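Local coordinates for EVE domain-containing protein (Pseudomonas syringae pv. tomato str. DC3000, PDB 2EVE), which is of unknown function but, as a member of the PUA-related EVE domain family, probably recognises modified bases in nucleic acid, at residues I62-P73 with N92-D103. Numbering follows the deposited sequence.
Sequences IGKIVKTAYPDP and NPWSALDIGFVD
Tyr70 lies across the strand 95-103 and ends on Asp98: Tyr70 OH donates to Asp98 OD1 at 2.8 Å, on the syn side of the carboxylate and 33° out of its plane. With chi1 at 56°, CG sits between the backbone N and the carbonyl carbon, which lays one ring face over Ala96 O. Ala96 is small enough for its CB to touch both the ring and the Asp72 carboxylate. The extended Lys67 chain runs beside the other carboxylate oxygen, yet Lys67 NZ stays 4.3 Å from Asp98 OD2, beyond a salt bridge. Asp98 O is gripped twice, by Val66 N and Lys67 N, in a classic beta bulge where the chain turns a corner. A second classic bulge sets Val102 N and Asp103 N on Ile62 O, while Val102 CB packs 3.7 Å from Ile62 CG2. Gly100, without a side chain, leaves room for Val66 CG1 at 3.7 Å from Gly100 N. Beyond Ala96, Asn92 ND2 reaches Asp72 O, and its OD1 closes an Asx turn on Trp94 N; Arg30 and Thr74 hold the Asp72 carboxylate. Strand 23-26 borders strand 95-103, and strand 46-51 borders 62-65, placing this bulged antiparallel pair within the mixed sheet of the PUA-related EVE fold.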
ATOM      1  N   ILE A  62      -9.843  -0.915  -2.008  1.00  9.74           N
ATOM      2  CA  ILE A  62      -9.062  -0.828  -3.232  1.00  9.80           C
ATOM      3  C   ILE A  62      -8.779   0.622  -3.613  1.00 10.63           C
ATOM      4  O   ILE A  62      -9.628   1.499  -3.445  1.00 10.12           O
ATOM      5  CB  ILE A  62      -9.821  -1.495  -4.397  1.00 10.53           C
ATOM      6  CG1 ILE A  62     -10.118  -2.953  -4.045  1.00 10.85           C
ATOM      7  CG2 ILE A  62      -9.010  -1.400  -5.679  1.00  8.86           C
ATOM      8  CD1 ILE A  62     -11.005  -3.653  -5.067  1.00 11.86           C
ATOM      9  N   GLY A  63      -7.576   0.863  -4.125  1.00 10.85           N
ATOM     10  CA  GLY A  63      -7.192   2.193  -4.564  1.00  9.79           C
ATOM     11  C   GLY A  63      -6.571   2.080  -5.943  1.00  9.35           C
ATOM     12  O   GLY A  63      -6.382   0.974  -6.442  1.00 10.01           O
ATOM     13  N   LYS A  64      -6.260   3.210  -6.569  1.00 10.18           N
ATOM     14  CA  LYS A  64      -5.644   3.193  -7.890  1.00 10.11           C
ATOM     15  C   LYS A  64      -4.531   4.227  -7.941  1.00 10.00           C
ATOM     16  O   LYS A  64      -4.510   5.172  -7.151  1.00 10.77           O
ATOM     17  CB  LYS A  64      -6.682   3.494  -8.980  1.00 10.82           C
ATOM     18  CG  LYS A  64      -7.257   4.901  -8.927  1.00 13.56           C
ATOM     19  CD  LYS A  64      -8.360   5.071  -9.962  1.00 16.01           C
ATOM     20  CE  LYS A  64      -8.948   6.470  -9.920  1.00 20.45           C
ATOM     21  NZ  LYS A  64     -10.070   6.617 -10.886  1.00 22.61           N
ATOM     22  N   ILE A  65      -3.600   4.045  -8.867  1.00  9.64           N
ATOM     23  CA  ILE A  65      -2.494   4.982  -8.994  1.00 10.09           C
ATOM     24  C   ILE A  65      -2.883   6.104  -9.949  1.00 10.01           C
ATOM     25  O   ILE A  65      -3.245   5.855 -11.095  1.00 11.04           O
ATOM     26  CB  ILE A  65      -1.238   4.269  -9.527  1.00 10.78           C
ATOM     27  CG1 ILE A  65      -0.883   3.091  -8.607  1.00 12.47           C
ATOM     28  CG2 ILE A  65      -0.087   5.257  -9.650  1.00 12.76           C
ATOM     29  CD1 ILE A  65      -0.766   3.454  -7.130  1.00 13.03           C
ATOM     30  N   VAL A  66      -2.815   7.344  -9.475  1.00 10.23           N
ATOM     31  CA  VAL A  66      -3.176   8.474 -10.322  1.00 12.26           C
ATOM     32  C   VAL A  66      -1.960   9.232 -10.835  1.00 12.99           C
ATOM     33  O   VAL A  66      -2.010   9.841 -11.903  1.00 14.83           O
ATOM     34  CB  VAL A  66      -4.135   9.433  -9.586  1.00 15.95           C
ATOM     35  CG1 VAL A  66      -5.368   8.670  -9.129  1.00 14.65           C
ATOM     36  CG2 VAL A  66      -3.439  10.070  -8.409  1.00 17.44           C
ATOM     37  N   LYS A  67      -0.869   9.198 -10.078  1.00 11.46           N
ATOM     38  CA  LYS A  67       0.368   9.859 -10.493  1.00 12.56           C
ATOM     39  C   LYS A  67       1.540   8.967 -10.094  1.00 10.15           C
ATOM     40  O   LYS A  67       1.641   8.556  -8.939  1.00  9.79           O
ATOM     41  CB  LYS A  67       0.491  11.227  -9.828  1.00 14.09           C
ATOM     42  CG  LYS A  67       1.683  12.037 -10.292  1.00 18.74           C
ATOM     43  CD  LYS A  67       1.619  13.428  -9.686  1.00 22.10           C
ATOM     44  CE  LYS A  67       2.768  14.297 -10.132  1.00 23.96           C
ATOM     45  NZ  LYS A  67       2.616  15.668  -9.575  1.00 26.63           N
ATOM     46  N   THR A  68       2.419   8.667 -11.046  1.00  9.61           N
ATOM     47  CA  THR A  68       3.556   7.801 -10.772  1.00 10.34           C
ATOM     48  C   THR A  68       4.575   8.439  -9.833  1.00  9.91           C
ATOM     49  O   THR A  68       4.535   9.640  -9.554  1.00  9.56           O
ATOM     50  CB  THR A  68       4.265   7.342 -12.077  1.00 10.55           C
ATOM     51  OG1 THR A  68       4.753   8.481 -12.797  1.00 12.02           O
ATOM     52  CG2 THR A  68       3.295   6.555 -12.963  1.00 14.07           C
ATOM     53  N   ALA A  69       5.492   7.607  -9.354  1.00  9.40           N
ATOM     54  CA  ALA A  69       6.519   7.999  -8.395  1.00  9.27           C
ATOM     55  C   ALA A  69       7.301   9.285  -8.620  1.00  9.97           C
ATOM     56  O   ALA A  69       7.749   9.589  -9.723  1.00 10.18           O
ATOM     57  CB  ALA A  69       7.493   6.848  -8.213  1.00 10.28           C
ATOM     58  N   TYR A  70       7.475  10.026  -7.533  1.00 10.05           N
ATOM     59  CA  TYR A  70       8.234  11.260  -7.549  1.00 10.34           C
ATOM     60  C   TYR A  70       8.933  11.380  -6.197  1.00 10.77           C
ATOM     61  O   TYR A  70       8.547  10.715  -5.238  1.00 10.13           O
ATOM     62  CB  TYR A  70       7.306  12.450  -7.822  1.00  9.16           C
ATOM     63  CG  TYR A  70       6.145  12.604  -6.869  1.00 10.62           C
ATOM     64  CD1 TYR A  70       6.290  13.311  -5.681  1.00 11.48           C
ATOM     65  CD2 TYR A  70       4.888  12.086  -7.178  1.00 10.73           C
ATOM     66  CE1 TYR A  70       5.216  13.510  -4.825  1.00 12.31           C
ATOM     67  CE2 TYR A  70       3.801  12.276  -6.325  1.00 10.18           C
ATOM     68  CZ  TYR A  70       3.973  12.993  -5.152  1.00 11.65           C
ATOM     69  OH  TYR A  70       2.908  13.228  -4.316  1.00 13.23           O
ATOM     70  N   PRO A  71       9.983  12.211  -6.105  1.00 11.56           N
ATOM     71  CA  PRO A  71      10.700  12.365  -4.833  1.00 11.21           C
ATOM     72  C   PRO A  71       9.756  12.658  -3.672  1.00 10.55           C
ATOM     73  O   PRO A  71       8.945  13.581  -3.736  1.00 11.14           O
ATOM     74  CB  PRO A  71      11.665  13.511  -5.125  1.00 11.55           C
ATOM     75  CG  PRO A  71      11.968  13.306  -6.585  1.00  9.43           C
ATOM     76  CD  PRO A  71      10.599  13.034  -7.160  1.00  9.52           C
ATOM     77  N   ASP A  72       9.873  11.855  -2.617  1.00 10.44           N
ATOM     78  CA  ASP A  72       9.027  11.970  -1.432  1.00  9.75           C
ATOM     79  C   ASP A  72       9.338  13.224  -0.621  1.00 10.24           C
ATOM     80  O   ASP A  72      10.371  13.306   0.036  1.00 10.27           O
ATOM     81  CB  ASP A  72       9.206  10.724  -0.558  1.00  8.35           C
ATOM     82  CG  ASP A  72       8.210  10.658   0.579  1.00  9.64           C
ATOM     83  OD1 ASP A  72       8.163   9.609   1.258  1.00  9.67           O
ATOM     84  OD2 ASP A  72       7.479  11.650   0.799  1.00  8.88           O
ATOM     85  N   PRO A  73       8.434  14.215  -0.645  1.00 10.76           N
ATOM     86  CA  PRO A  73       8.650  15.459   0.100  1.00 11.57           C
ATOM     87  C   PRO A  73       8.785  15.291   1.614  1.00 12.02           C
ATOM     88  O   PRO A  73       9.398  16.131   2.274  1.00 13.44           O
ATOM     89  CB  PRO A  73       7.440  16.308  -0.285  1.00 13.70           C
ATOM     90  CG  PRO A  73       6.371  15.285  -0.515  1.00 15.08           C
ATOM     91  CD  PRO A  73       7.108  14.210  -1.290  1.00 10.87           C
ATOM     92  N   ASN A  92      17.439  12.591  -3.059  1.00 18.02           N
ATOM     93  CA  ASN A  92      16.383  12.026  -2.228  1.00 16.13           C
ATOM     94  C   ASN A  92      16.240  10.550  -2.591  1.00 14.28           C
ATOM     95  O   ASN A  92      15.840  10.214  -3.703  1.00 16.22           O
ATOM     96  CB  ASN A  92      15.070  12.752  -2.497  1.00 14.36           C
ATOM     97  CG  ASN A  92      14.003  12.419  -1.481  1.00 12.54           C
ATOM     98  OD1 ASN A  92      14.039  11.364  -0.845  1.00 11.95           O
ATOM     99  ND2 ASN A  92      13.032  13.313  -1.330  1.00 12.21           N
ATOM    100  N   PRO A  93      16.560   9.651  -1.653  1.00 13.51           N
ATOM    101  CA  PRO A  93      16.460   8.212  -1.919  1.00 13.43           C
ATOM    102  C   PRO A  93      15.046   7.640  -1.908  1.00 12.57           C
ATOM    103  O   PRO A  93      14.848   6.481  -2.270  1.00 12.16           O
ATOM    104  CB  PRO A  93      17.315   7.594  -0.807  1.00 17.71           C
ATOM    105  CG  PRO A  93      18.217   8.735  -0.361  1.00 19.38           C
ATOM    106  CD  PRO A  93      17.270   9.895  -0.388  1.00 15.08           C
ATOM    107  N   TRP A  94      14.066   8.447  -1.517  1.00 10.10           N
ATOM    108  CA  TRP A  94      12.696   7.961  -1.416  1.00  9.19           C
ATOM    109  C   TRP A  94      11.698   8.533  -2.408  1.00  8.62           C
ATOM    110  O   TRP A  94      11.841   9.661  -2.882  1.00  9.04           O
ATOM    111  CB  TRP A  94      12.199   8.185   0.010  1.00  9.71           C
ATOM    112  CG  TRP A  94      13.144   7.624   1.018  1.00  8.23           C
ATOM    113  CD1 TRP A  94      13.878   8.322   1.936  1.00  9.12           C
ATOM    114  CD2 TRP A  94      13.484   6.246   1.195  1.00  8.77           C
ATOM    115  NE1 TRP A  94      14.655   7.459   2.675  1.00  9.20           N
ATOM    116  CE2 TRP A  94      14.435   6.179   2.236  1.00  9.37           C
ATOM    117  CE3 TRP A  94      13.080   5.058   0.566  1.00  8.33           C
ATOM    118  CZ2 TRP A  94      14.985   4.970   2.672  1.00  9.73           C
ATOM    119  CZ3 TRP A  94      13.629   3.852   0.999  1.00 10.74           C
ATOM    120  CH2 TRP A  94      14.574   3.820   2.041  1.00 10.05           C
ATOM    121  N   SER A  95      10.672   7.740  -2.698  1.00  8.65           N
ATOM    122  CA  SER A  95       9.634   8.127  -3.646  1.00  7.83           C
ATOM    123  C   SER A  95       8.229   7.975  -3.092  1.00  7.36           C
ATOM    124  O   SER A  95       7.934   7.040  -2.349  1.00  9.06           O
ATOM    125  CB  SER A  95       9.746   7.278  -4.917  1.00  8.24           C
ATOM    126  OG  SER A  95      11.021   7.411  -5.517  1.00  9.93           O
ATOM    127  N   ALA A  96       7.365   8.908  -3.471  1.00  8.14           N
ATOM    128  CA  ALA A  96       5.969   8.884  -3.072  1.00  7.62           C
ATOM    129  C   ALA A  96       5.195   8.875  -4.378  1.00  8.84           C
ATOM    130  O   ALA A  96       5.782   8.952  -5.457  1.00  9.31           O
ATOM    131  CB  ALA A  96       5.626  10.136  -2.276  1.00  8.50           C
ATOM    132  N   LEU A  97       3.879   8.763  -4.290  1.00 10.22           N
ATOM    133  CA  LEU A  97       3.057   8.803  -5.484  1.00 10.96           C
ATOM    134  C   LEU A  97       1.649   9.176  -5.076  1.00 12.43           C
ATOM    135  O   LEU A  97       1.325   9.173  -3.893  1.00 12.55           O
ATOM    136  CB  LEU A  97       3.097   7.459  -6.227  1.00 16.78           C
ATOM    137  CG  LEU A  97       2.866   6.135  -5.493  1.00 17.52           C
ATOM    138  CD1 LEU A  97       1.434   6.039  -5.001  1.00 23.01           C
ATOM    139  CD2 LEU A  97       3.177   4.998  -6.459  1.00 20.52           C
ATOM    140  N   ASP A  98       0.820   9.539  -6.046  1.00  9.97           N
ATOM    141  CA  ASP A  98      -0.548   9.908  -5.730  1.00 10.04           C
ATOM    142  C   ASP A  98      -1.485   8.759  -6.050  1.00 10.08           C
ATOM    143  O   ASP A  98      -1.345   8.099  -7.083  1.00 10.22           O
ATOM    144  CB  ASP A  98      -0.979  11.149  -6.516  1.00 11.39           C
ATOM    145  CG  ASP A  98      -0.131  12.367  -6.205  1.00 14.06           C
ATOM    146  OD1 ASP A  98       0.365  12.488  -5.064  1.00 17.70           O
ATOM    147  OD2 ASP A  98       0.028  13.213  -7.109  1.00 18.02           O
ATOM    148  N   ILE A  99      -2.439   8.526  -5.155  1.00  9.84           N
ATOM    149  CA  ILE A  99      -3.410   7.456  -5.328  1.00 10.17           C
ATOM    150  C   ILE A  99      -4.837   7.989  -5.295  1.00 10.46           C
ATOM    151  O   ILE A  99      -5.092   9.098  -4.826  1.00 10.72           O
ATOM    152  CB  ILE A  99      -3.285   6.396  -4.221  1.00 10.99           C
ATOM    153  CG1 ILE A  99      -3.582   7.028  -2.857  1.00 16.86           C
ATOM    154  CG2 ILE A  99      -1.885   5.792  -4.235  1.00 12.43           C
ATOM    155  CD1 ILE A  99      -4.065   6.044  -1.824  1.00 19.69           C
ATOM    156  N   GLY A 100      -5.763   7.181  -5.798  1.00  9.65           N
ATOM    157  CA  GLY A 100      -7.160   7.571  -5.812  1.00  9.70           C
ATOM    158  C   GLY A 100      -8.056   6.477  -5.264  1.00 10.31           C
ATOM    159  O   GLY A 100      -7.687   5.301  -5.259  1.00 10.53           O
ATOM    160  N   PHE A 101      -9.242   6.859  -4.804  1.00  9.23           N
ATOM    161  CA  PHE A 101     -10.181   5.894  -4.246  1.00  9.89           C
ATOM    162  C   PHE A 101     -10.870   5.053  -5.311  1.00  9.79           C
ATOM    163  O   PHE A 101     -11.225   5.548  -6.381  1.00 10.87           O
ATOM    164  CB  PHE A 101     -11.246   6.612  -3.408  1.00 10.62           C
ATOM    165  CG  PHE A 101     -12.278   5.692  -2.814  1.00 12.13           C
ATOM    166  CD1 PHE A 101     -13.547   5.587  -3.377  1.00 10.53           C
ATOM    167  CD2 PHE A 101     -11.978   4.930  -1.691  1.00 11.35           C
ATOM    168  CE1 PHE A 101     -14.508   4.731  -2.826  1.00 12.20           C
ATOM    169  CE2 PHE A 101     -12.926   4.073  -1.130  1.00 12.87           C
ATOM    170  CZ  PHE A 101     -14.195   3.974  -1.700  1.00 11.15           C
ATOM    171  N   VAL A 102     -11.032   3.767  -5.018  1.00 11.28           N
ATOM    172  CA  VAL A 102     -11.722   2.866  -5.928  1.00 11.69           C
ATOM    173  C   VAL A 102     -12.885   2.195  -5.200  1.00 12.41           C
ATOM    174  O   VAL A 102     -14.025   2.276  -5.651  1.00 12.39           O
ATOM    175  CB  VAL A 102     -10.774   1.784  -6.513  1.00 10.59           C
ATOM    176  CG1 VAL A 102     -11.579   0.780  -7.334  1.00 13.37           C
ATOM    177  CG2 VAL A 102      -9.721   2.437  -7.400  1.00 12.65           C
ATOM    178  N   ASP A 103     -12.615   1.551  -4.068  1.00 12.06           N
ATOM    179  CA  ASP A 103     -13.690   0.889  -3.337  1.00 13.28           C
ATOM    180  C   ASP A 103     -13.346   0.636  -1.877  1.00 12.31           C
ATOM    181  O   ASP A 103     -12.176   0.571  -1.497  1.00 12.76           O
ATOM    182  CB  ASP A 103     -14.045  -0.431  -4.042  1.00 14.54           C
ATOM    183  CG  ASP A 103     -15.368  -1.019  -3.572  1.00 19.77           C
ATOM    184  OD1 ASP A 103     -16.251  -0.252  -3.133  1.00 22.77           O
ATOM    185  OD2 ASP A 103     -15.532  -2.254  -3.662  1.00 22.49           O
TER
HETATM  186  O   HOH W   1     -12.105   5.294  -9.141  1.00 34.91           O
HETATM  187  O   HOH W   2       7.108   7.181   0.202  1.00  8.55           O